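Local coordinates for toluene, o-xylene monooxygenase oxygenase subunit (PDB 2INC), which forms part of the oxygenase component of a monooxygenase that probably hydroxylates toluene, o-xylene and related aromatic compounds, within an assembly of six chains, at residues Y89-F94 / L159-Y164; H102-T107 / A170-D175; A153-W158 / E255-W260. All coordinates share one frame; numbering follows the deposited sequence.

Interaction 1 (Y89-F94 / L159-Y164)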
loop_
_atom_site.group_PDB
_atom_site.type_symbol
_atom_site.label_atom_id
_atom_site.label_comp_id
_atom_site.label_asym_id
_atom_site.label_seq_id
_atom_site.Cartn_x
_atom_site.Cartn_y
_atom_site.Cartn_z
ATOM N N TYR B 89 16.566 -4.665 12.947
ATOM C CA TYR B 89 17.276 -5.064 14.141
ATOM C C TYR B 89 18.810 -4.916 14.018
ATOM O O TYR B 89 19.456 -4.266 14.845
ATOM C CB TYR B 89 16.868 -6.480 14.530
ATOM C CG TYR B 89 17.728 -7.107 15.595
ATOM C CD1 TYR B 89 17.765 -6.589 16.903
ATOM C CD2 TYR B 89 18.482 -8.225 15.323
ATOM C CE1 TYR B 89 18.576 -7.156 17.873
ATOM C CE2 TYR B 89 19.308 -8.783 16.280
ATOM C CZ TYR B 89 19.331 -8.243 17.565
ATOM O OH TYR B 89 20.094 -8.813 18.551
ATOM N N VAL B 90 19.399 -5.516 13.009
ATOM C CA VAL B 90 20.848 -5.423 12.838
ATOM C C VAL B 90 21.298 -4.003 12.619
ATOM O O VAL B 90 22.285 -3.564 13.219
ATOM C CB VAL B 90 21.331 -6.357 11.682
ATOM C CG1 VAL B 90 22.795 -6.073 11.351
ATOM C CG2 VAL B 90 21.136 -7.767 12.104
ATOM N N GLN B 91 20.578 -3.251 11.808
ATOM C CA GLN B 91 21.010 -1.891 11.542
ATOM C C GLN B 91 20.826 -1.023 12.803
ATOM O O GLN B 91 21.648 -0.159 13.064
ATOM C CB GLN B 91 20.407 -1.294 10.244
ATOM C CG GLN B 91 20.490 -2.283 8.990
ATOM C CD GLN B 91 21.918 -2.515 8.353
ATOM O OE1 GLN B 91 22.670 -1.567 8.096
ATOM N NE2 GLN B 91 22.267 -3.786 8.091
ATOM N N GLY B 92 19.827 -1.332 13.634
ATOM C CA GLY B 92 19.740 -0.672 14.898
ATOM C C GLY B 92 20.947 -0.956 15.768
ATOM O O GLY B 92 21.480 -0.027 16.379
ATOM N N LEU B 93 21.340 -2.235 15.880
ATOM C CA LEU B 93 22.549 -2.615 16.629
ATOM C C LEU B 93 23.734 -1.857 16.158
ATOM O O LEU B 93 24.472 -1.311 16.972
ATOM C CB LEU B 93 22.918 -4.078 16.478
ATOM C CG LEU B 93 22.104 -4.997 17.376
ATOM C CD1 LEU B 93 22.422 -6.495 17.091
ATOM C CD2 LEU B 93 22.360 -4.604 18.855
ATOM N N PHE B 94 23.953 -1.842 14.853
ATOM C CA PHE B 94 25.092 -1.090 14.308
ATOM C C PHE B 94 25.002 0.376 14.726
ATOM O O PHE B 94 26.006 0.993 15.103
ATOM C CB PHE B 94 25.110 -1.166 12.791
ATOM C CG PHE B 94 25.480 -2.550 12.234
ATOM C CD1 PHE B 94 25.467 -2.759 10.850
ATOM C CD2 PHE B 94 25.825 -3.606 13.075
ATOM C CE1 PHE B 94 25.793 -3.970 10.313
ATOM C CE2 PHE B 94 26.154 -4.876 12.529
ATOM C CZ PHE B 94 26.157 -5.028 11.144
ATOM N N LEU B 159 27.605 -11.184 3.676
ATOM C CA LEU B 159 28.713 -10.453 3.072
ATOM C C LEU B 159 28.557 -8.950 3.349
ATOM O O LEU B 159 29.539 -8.286 3.707
ATOM C CB LEU B 159 28.804 -10.707 1.558
ATOM C CG LEU B 159 29.548 -9.763 0.599
ATOM C CD1 LEU B 159 31.026 -9.799 0.894
ATOM C CD2 LEU B 159 29.304 -10.241 -0.811
ATOM N N THR B 160 27.333 -8.430 3.205
ATOM C CA THR B 160 27.110 -6.988 3.315
ATOM C C THR B 160 27.364 -6.497 4.763
ATOM O O THR B 160 28.025 -5.455 4.968
ATOM C CB THR B 160 25.721 -6.648 2.761
ATOM O OG1 THR B 160 25.652 -7.067 1.372
ATOM C CG2 THR B 160 25.397 -5.172 2.888
ATOM N N HIS B 161 26.886 -7.240 5.756
ATOM C CA HIS B 161 27.165 -6.920 7.170
ATOM C C HIS B 161 28.668 -6.874 7.371
ATOM O O HIS B 161 29.208 -5.983 8.056
ATOM C CB HIS B 161 26.693 -8.026 8.149
ATOM C CG HIS B 161 25.218 -8.297 8.183
ATOM N ND1 HIS B 161 24.252 -7.323 7.983
ATOM C CD2 HIS B 161 24.545 -9.433 8.520
ATOM C CE1 HIS B 161 23.052 -7.853 8.179
ATOM N NE2 HIS B 161 23.203 -9.129 8.501
ATOM N N THR B 162 29.366 -7.884 6.854
ATOM C CA THR B 162 30.803 -8.013 7.054
ATOM C C THR B 162 31.531 -6.835 6.375
ATOM O O THR B 162 32.409 -6.236 6.955
ATOM C CB THR B 162 31.333 -9.362 6.431
ATOM O OG1 THR B 162 30.532 -10.434 6.930
ATOM C CG2 THR B 162 32.760 -9.599 6.875
ATOM N N ALA B 163 31.131 -6.492 5.165
ATOM C CA ALA B 163 31.684 -5.296 4.463
ATOM C C ALA B 163 31.504 -4.005 5.306
ATOM O O ALA B 163 32.436 -3.211 5.473
ATOM C CB ALA B 163 31.038 -5.128 3.117
ATOM N N TYR B 164 30.305 -3.808 5.855
ATOM C CA TYR B 164 30.002 -2.619 6.642
ATOM C C TYR B 164 30.873 -2.532 7.898
ATOM O O TYR B 164 31.564 -1.506 8.174
ATOM C CB TYR B 164 28.490 -2.695 7.061
ATOM C CG TYR B 164 28.070 -1.439 7.821
ATOM C CD1 TYR B 164 27.498 -0.388 7.144
ATOM C CD2 TYR B 164 28.241 -1.332 9.223
ATOM C CE1 TYR B 164 27.104 0.772 7.782
ATOM C CE2 TYR B 164 27.848 -0.148 9.904
ATOM C CZ TYR B 164 27.275 0.897 9.141
ATOM O OH TYR B 164 26.877 2.105 9.719
#

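Interaction 2 (H102-T107 / A170-D175)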
loop_
_atom_site.group_PDB
_atom_site.type_symbol
_atom_site.label_atom_id
_atom_site.label_comp_id
_atom_site.label_asym_id
_atom_site.label_seq_id
_atom_site.Cartn_x
_atom_site.Cartn_y
_atom_site.Cartn_z
ATOM N N HIS B 102 31.164 1.345 21.133
ATOM C CA HIS B 102 31.501 -0.079 21.325
ATOM C C HIS B 102 32.890 -0.520 20.781
ATOM O O HIS B 102 33.627 -1.275 21.417
ATOM C CB HIS B 102 30.387 -0.910 20.651
ATOM C CG HIS B 102 30.715 -2.353 20.472
ATOM N ND1 HIS B 102 31.499 -2.827 19.432
ATOM C CD2 HIS B 102 30.359 -3.435 21.202
ATOM C CE1 HIS B 102 31.639 -4.135 19.555
ATOM N NE2 HIS B 102 30.933 -4.535 20.601
ATOM N N ASP B 103 33.250 -0.057 19.590
ATOM C CA ASP B 103 34.463 -0.555 18.963
ATOM C C ASP B 103 35.694 -0.046 19.688
ATOM O O ASP B 103 36.701 -0.762 19.770
ATOM C CB ASP B 103 34.507 -0.168 17.474
ATOM C CG ASP B 103 33.472 -0.961 16.636
ATOM O OD1 ASP B 103 33.252 -0.568 15.479
ATOM O OD2 ASP B 103 32.874 -1.941 17.159
ATOM N N GLN B 104 35.594 1.199 20.184
ATOM C CA GLN B 104 36.653 1.864 20.991
ATOM C C GLN B 104 36.966 1.122 22.276
ATOM O O GLN B 104 38.049 1.273 22.815
ATOM C CB GLN B 104 36.247 3.329 21.304
ATOM C CG GLN B 104 36.288 4.313 20.082
ATOM C CD GLN B 104 35.147 4.133 19.003
ATOM O OE1 GLN B 104 35.301 4.574 17.842
ATOM N NE2 GLN B 104 34.015 3.496 19.389
ATOM N N MET B 105 36.035 0.315 22.778
ATOM C CA MET B 105 36.242 -0.420 24.030
ATOM C C MET B 105 36.831 -1.826 23.854
ATOM O O MET B 105 37.146 -2.500 24.824
ATOM C CB MET B 105 34.905 -0.571 24.782
ATOM C CG MET B 105 34.113 0.718 24.958
ATOM S SD MET B 105 35.091 1.834 25.968
ATOM C CE MET B 105 35.422 0.830 27.437
ATOM N N LEU B 106 36.932 -2.320 22.618
ATOM C CA LEU B 106 37.513 -3.663 22.395
ATOM C C LEU B 106 39.012 -3.618 22.678
ATOM O O LEU B 106 39.653 -2.571 22.450
ATOM C CB LEU B 106 37.316 -4.080 20.921
ATOM C CG LEU B 106 35.913 -3.995 20.292
ATOM C CD1 LEU B 106 35.957 -4.182 18.737
ATOM C CD2 LEU B 106 34.996 -5.009 20.982
ATOM N N THR B 107 39.587 -4.733 23.128
ATOM C CA THR B 107 41.046 -4.750 23.406
ATOM C C THR B 107 41.891 -4.837 22.131
ATOM O O THR B 107 41.406 -5.270 21.078
ATOM C CB THR B 107 41.459 -5.933 24.252
ATOM O OG1 THR B 107 41.200 -7.150 23.530
ATOM C CG2 THR B 107 40.698 -5.960 25.584
ATOM N N ALA B 170 38.013 -0.397 10.264
ATOM C CA ALA B 170 39.092 0.355 9.667
ATOM C C ALA B 170 39.058 1.809 10.112
ATOM O O ALA B 170 40.116 2.453 10.186
ATOM C CB ALA B 170 38.988 0.313 8.196
ATOM N N ASN B 171 37.866 2.364 10.303
ATOM C CA ASN B 171 37.792 3.761 10.732
ATOM C C ASN B 171 38.309 3.850 12.164
ATOM O O ASN B 171 39.031 4.783 12.499
ATOM C CB ASN B 171 36.372 4.319 10.658
ATOM C CG ASN B 171 35.923 4.591 9.252
ATOM O OD1 ASN B 171 36.727 4.669 8.327
ATOM N ND2 ASN B 171 34.623 4.769 9.081
ATOM N N CYS B 172 37.929 2.895 13.006
ATOM C CA CYS B 172 38.346 2.903 14.404
ATOM C C CYS B 172 39.835 2.572 14.556
ATOM O O CYS B 172 40.521 3.135 15.426
ATOM C CB CYS B 172 37.494 1.927 15.201
ATOM S SG CYS B 172 37.526 2.243 17.009
ATOM N N TYR B 173 40.362 1.671 13.719
ATOM C CA TYR B 173 41.728 1.143 13.892
ATOM C C TYR B 173 42.410 1.135 12.550
ATOM O O TYR B 173 42.613 0.067 11.966
ATOM C CB TYR B 173 41.656 -0.283 14.439
ATOM C CG TYR B 173 41.005 -0.340 15.797
ATOM C CD1 TYR B 173 39.712 -0.814 15.959
ATOM C CD2 TYR B 173 41.678 0.141 16.922
ATOM C CE1 TYR B 173 39.112 -0.825 17.190
ATOM C CE2 TYR B 173 41.098 0.128 18.152
ATOM C CZ TYR B 173 39.821 -0.364 18.289
ATOM O OH TYR B 173 39.253 -0.368 19.524
ATOM N N PRO B 174 42.731 2.325 12.026
ATOM C CA PRO B 174 43.244 2.494 10.671
ATOM C C PRO B 174 44.607 1.872 10.415
ATOM O O PRO B 174 45.016 1.737 9.231
ATOM C CB PRO B 174 43.343 4.002 10.505
ATOM C CG PRO B 174 42.590 4.592 11.608
ATOM C CD PRO B 174 42.568 3.611 12.722
ATOM N N ASP B 175 45.320 1.523 11.481
ATOM C CA ASP B 175 46.644 0.915 11.336
ATOM C C ASP B 175 46.593 -0.604 11.180
ATOM O O ASP B 175 47.606 -1.241 10.909
ATOM C CB ASP B 175 47.569 1.316 12.523
ATOM C CG ASP B 175 47.066 0.778 13.931
ATOM O OD1 ASP B 175 47.941 0.450 14.785
ATOM O OD2 ASP B 175 45.827 0.704 14.209
#

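Interaction 3 (A153-W158 / E255-W260)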
loop_
_atom_site.group_PDB
_atom_site.type_symbol
_atom_site.label_atom_id
_atom_site.label_comp_id
_atom_site.label_asym_id
_atom_site.label_seq_id
_atom_site.Cartn_x
_atom_site.Cartn_y
_atom_site.Cartn_z
ATOM N N ALA B 153 20.356 -14.682 -1.412
ATOM C CA ALA B 153 20.126 -13.329 -0.893
ATOM C C ALA B 153 20.645 -13.242 0.532
ATOM O O ALA B 153 21.240 -12.236 0.916
ATOM C CB ALA B 153 18.656 -12.984 -0.978
ATOM N N ASP B 154 20.352 -14.250 1.361
ATOM C CA ASP B 154 20.933 -14.272 2.728
ATOM C C ASP B 154 22.445 -14.278 2.743
ATOM O O ASP B 154 23.048 -13.618 3.590
ATOM C CB ASP B 154 20.452 -15.492 3.498
ATOM C CG ASP B 154 18.954 -15.468 3.748
ATOM O OD1 ASP B 154 18.398 -16.568 4.015
ATOM O OD2 ASP B 154 18.301 -14.382 3.674
ATOM N N HIS B 155 23.097 -15.035 1.865
ATOM C CA HIS B 155 24.550 -15.050 1.925
ATOM C C HIS B 155 25.058 -13.676 1.501
ATOM O O HIS B 155 26.071 -13.214 2.021
ATOM C CB HIS B 155 25.158 -16.094 0.943
ATOM C CG HIS B 155 24.874 -17.551 1.293
ATOM N ND1 HIS B 155 24.864 -18.058 2.579
ATOM C CD2 HIS B 155 24.604 -18.598 0.490
ATOM C CE1 HIS B 155 24.600 -19.349 2.551
ATOM N NE2 HIS B 155 24.450 -19.706 1.294
ATOM N N LEU B 156 24.347 -13.016 0.596
ATOM C CA LEU B 156 24.731 -11.621 0.221
ATOM C C LEU B 156 24.551 -10.654 1.412
ATOM O O LEU B 156 25.358 -9.753 1.653
ATOM C CB LEU B 156 23.877 -11.146 -0.953
ATOM C CG LEU B 156 24.053 -9.655 -1.411
ATOM C CD1 LEU B 156 25.548 -9.327 -1.574
ATOM C CD2 LEU B 156 23.266 -9.261 -2.665
ATOM N N ARG B 157 23.504 -10.902 2.179
ATOM C CA ARG B 157 23.242 -10.130 3.389
ATOM C C ARG B 157 24.428 -10.303 4.342
ATOM O O ARG B 157 24.911 -9.318 4.913
ATOM C CB ARG B 157 21.985 -10.705 4.033
ATOM C CG ARG B 157 21.547 -9.925 5.270
ATOM C CD ARG B 157 20.580 -10.724 6.046
ATOM N NE ARG B 157 20.159 -9.969 7.254
ATOM C CZ ARG B 157 19.789 -10.512 8.420
ATOM N NH1 ARG B 157 19.457 -9.708 9.441
ATOM N NH2 ARG B 157 19.739 -11.822 8.602
ATOM N N TRP B 158 24.937 -11.534 4.507
ATOM C CA TRP B 158 26.043 -11.720 5.462
ATOM C C TRP B 158 27.309 -11.025 4.965
ATOM O O TRP B 158 28.034 -10.347 5.730
ATOM C CB TRP B 158 26.350 -13.200 5.699
ATOM C CG TRP B 158 25.285 -14.038 6.157
ATOM C CD1 TRP B 158 24.045 -13.658 6.596
ATOM C CD2 TRP B 158 25.343 -15.463 6.292
ATOM N NE1 TRP B 158 23.320 -14.782 6.978
ATOM C CE2 TRP B 158 24.090 -15.893 6.760
ATOM C CE3 TRP B 158 26.324 -16.444 5.983
ATOM C CZ2 TRP B 158 23.799 -17.227 6.989
ATOM C CZ3 TRP B 158 26.022 -17.784 6.199
ATOM C CH2 TRP B 158 24.762 -18.165 6.702
ATOM N N GLU B 255 19.720 -21.343 10.141
ATOM C CA GLU B 255 18.706 -22.307 10.592
ATOM C C GLU B 255 17.607 -22.499 9.546
ATOM O O GLU B 255 17.183 -23.610 9.330
ATOM C CB GLU B 255 18.117 -21.858 11.927
ATOM C CG GLU B 255 19.059 -22.089 13.127
ATOM C CD GLU B 255 18.822 -21.033 14.276
ATOM O OE1 GLU B 255 17.690 -20.470 14.416
ATOM O OE2 GLU B 255 19.774 -20.766 15.047
ATOM N N ARG B 256 17.178 -21.423 8.897
ATOM C CA ARG B 256 16.226 -21.520 7.776
ATOM C C ARG B 256 16.724 -22.386 6.598
ATOM O O ARG B 256 15.996 -23.236 6.073
ATOM C CB ARG B 256 15.843 -20.128 7.272
ATOM C CG ARG B 256 14.696 -20.158 6.284
ATOM C CD ARG B 256 14.073 -18.786 6.062
ATOM N NE ARG B 256 15.074 -17.764 5.672
ATOM C CZ ARG B 256 15.496 -16.838 6.514
ATOM N NH1 ARG B 256 16.399 -15.923 6.173
ATOM N NH2 ARG B 256 15.017 -16.838 7.737
ATOM N N HIS B 257 17.967 -22.143 6.162
ATOM C CA HIS B 257 18.558 -22.946 5.124
ATOM C C HIS B 257 18.588 -24.427 5.514
ATOM O O HIS B 257 18.337 -25.284 4.678
ATOM C CB HIS B 257 19.974 -22.473 4.823
ATOM C CG HIS B 257 20.060 -20.998 4.554
ATOM N ND1 HIS B 257 21.232 -20.278 4.711
ATOM C CD2 HIS B 257 19.106 -20.094 4.210
ATOM C CE1 HIS B 257 21.007 -19.003 4.416
ATOM N NE2 HIS B 257 19.722 -18.860 4.123
ATOM N N ARG B 258 18.909 -24.716 6.773
ATOM C CA ARG B 258 18.931 -26.121 7.211
ATOM C C ARG B 258 17.519 -26.716 7.178
ATOM O O ARG B 258 17.346 -27.904 6.896
ATOM C CB ARG B 258 19.546 -26.251 8.615
ATOM C CG ARG B 258 21.062 -26.137 8.665
ATOM C CD ARG B 258 21.528 -25.969 10.109
ATOM N NE ARG B 258 22.864 -25.362 10.149
ATOM C CZ ARG B 258 23.560 -25.235 11.265
ATOM N NH1 ARG B 258 23.036 -25.679 12.402
ATOM N NH2 ARG B 258 24.763 -24.653 11.246
ATOM N N ARG B 259 16.524 -25.913 7.503
ATOM C CA ARG B 259 15.134 -26.403 7.466
ATOM C C ARG B 259 14.692 -26.873 6.070
ATOM O O ARG B 259 14.106 -27.944 5.928
ATOM C CB ARG B 259 14.167 -25.361 7.989
ATOM C CG ARG B 259 14.213 -25.191 9.538
ATOM C CD ARG B 259 12.966 -24.498 10.042
ATOM N NE ARG B 259 12.846 -23.110 9.579
ATOM C CZ ARG B 259 13.417 -22.066 10.176
ATOM N NH1 ARG B 259 14.205 -22.248 11.218
ATOM N NH2 ARG B 259 13.235 -20.834 9.715
ATOM N N TRP B 260 14.997 -26.103 5.028
ATOM C CA TRP B 260 14.612 -26.520 3.683
ATOM C C TRP B 260 15.523 -27.629 3.184
ATOM O O TRP B 260 15.048 -28.506 2.439
ATOM C CB TRP B 260 14.472 -25.358 2.695
ATOM C CG TRP B 260 15.743 -24.831 2.008
ATOM C CD1 TRP B 260 16.394 -23.672 2.289
ATOM C CD2 TRP B 260 16.396 -25.383 0.849
ATOM N NE1 TRP B 260 17.462 -23.491 1.404
ATOM C CE2 TRP B 260 17.478 -24.532 0.526
ATOM C CE3 TRP B 260 16.191 -26.531 0.055
ATOM C CZ2 TRP B 260 18.297 -24.776 -0.537
ATOM C CZ3 TRP B 260 17.030 -26.788 -0.971
ATOM C CH2 TRP B 260 18.074 -25.920 -1.281
HETATM O O HOH W 1 16.077 -17.823 3.196
#

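Interaction 1 (Y89-F94 / L159-Y164)
The rings of F94 and Y164 lie almost parallel, their planes only 9° apart, but they are slid so far past each other that they barely overlap, with centroids 5.1 Å apart. The touching rims are F94 CD1 and Y164 CD2, at 3.5 Å. On one face of the F94 ring sits V90 CG1 of the preceding helical turn, while at its edge, near the ring plane, H161 CB approaches F94 CZ at 4.3 Å. Q91 NE2 lies at the edge of the H161 ring, near its plane, and V90 CG1 meets that ring obliquely. These side chains join two helices of the ferritin-like helical bundle, 76-99 and 142-172, which run nearly parallel here (9° between the axes of the short segments). Their axes come no closer than 12.4 Å, too wide for backbone packing, so the rings of F94, H161 and Y164, with V90 and Q91, bridge the interval. Y164 helps to do this with CG anti to the backbone N (chi1 -177°), a torsion that lays its ring alongside that of F94; its OH is hydrogen-bonded to the backbone of the chain of another protein. H161 fills the space beside V90 and also packs on L246 and Q250 of helix 241-268. Without the imidazole, as with an alanine here, V90 CG1 would probably lose the ring beside it, Q91 NE2 the ring edge it faces, and a gap would open where three helices converge. V90 and H161 cross at about a right angle, and their closest pair is V90 CG1 and H161 CE1, 3.6 Å apart.

Interaction 2 (H102-T107 / A170-D175)
Y173 OH donates to the backbone O of D103 across a short 2.6 Å, with the carbonyl oxygen near the plane of the phenol ring. The hydroxyl comes in at a C=O...donor angle of 135°, tilted 29° from the carbonyl plane. From the opposite face of that plane L106 N also bonds to D103 O, at 3.3 Å, so one carbonyl oxygen accepts two donors. Beside it, C172 SG packs on D103 CB at 3.9 Å and lies 3.3 Å from Q104 OE1; the bend at chi2 of Q104 (72°) folds the amide back toward the thiol. The Q104 amide nitrogen is bonded to G101 O. The contact joins the C-terminal end of helix 142-172, which Y173 leaves, to the loop between helices 76-99 and 108-117 of the ferritin-like bundle. One shell further out, H102 ND1 donates to D103 OD2 over 2.8 Å from within its ring plane, and R165 forms a salt bridge with D103 OD1, so both carboxylate oxygens are engaged. The Y173 ring packs on V111 and F178. T107 occupies the N-cap of helix 108-117, its OG1 bonded to W110 N.

Interaction 3 (A153-W158 / E255-W260)
D154 comes first, and its OD1 gathers three donors. H257 NE2 reaches it at 2.6 Å through a fairly straight bond (161°) to the anti lone pair, the imidazole lying nearly coplanar with the carboxylate. Through its other ring nitrogen, ND1, H257 bonds to K220 NZ on helix 208-237, which fixes the rotation of the imidazole and is consistent with a ring carrying its proton on NE2. R256 NH1 forms a salt bridge to the same OD1 at 3.0 Å, but from above the carboxylate plane. A water completes the set, giving a hydrogen to D154 OD1 and accepting one from R256 NE at 2.7 Å. In the otherwise extended chain of R256, the bend at chi3 (54°) brings NE and NH1 of the guanidinium round to the water and to D154; NH1 also pairs with D253. D154 OD2, for its part, is bonded to Y79 OH, so the buried carboxylate is satisfied at both oxygens. Its charge is probably balanced mainly by R256, with H257 donating. Next, the H155 ring leans obliquely on that of H257, with 4.1 Å between H155 CE1 and H257 CE1. The two helices, 142-172 and 241-268, are antiparallel members of a ferritin-like bundle, their segment axes at 160° with a closest approach of 12.2 Å, and the polar side chains span this wide gap. R157 turns its guanidinium to E87 and D253. W158 closes the row, its indole NE1 engaged by D253 and its CZ2 meeting H257 CE1 at 4.2 Å.

All three contacts draw on helix 142-172, and they step along it from the bundle interior to its end: interaction 3 is centred about 5 Å from the centre of the chain, interaction 1 about 18 Å and interaction 2 about 30 Å. Interactions 1 and 3 touch directly, V90 CG2 packing on R157 NH1 at 3.7 Å, although their centres lie about 15 Å apart. Between interactions 1 and 2 the nearest atoms are about 7 Å apart, yet R165 spans them by packing on F94 and pairing with D103. Interactions 2 and 3 are well separated, about 29 Å between centres and about 15 Å between nearest atoms.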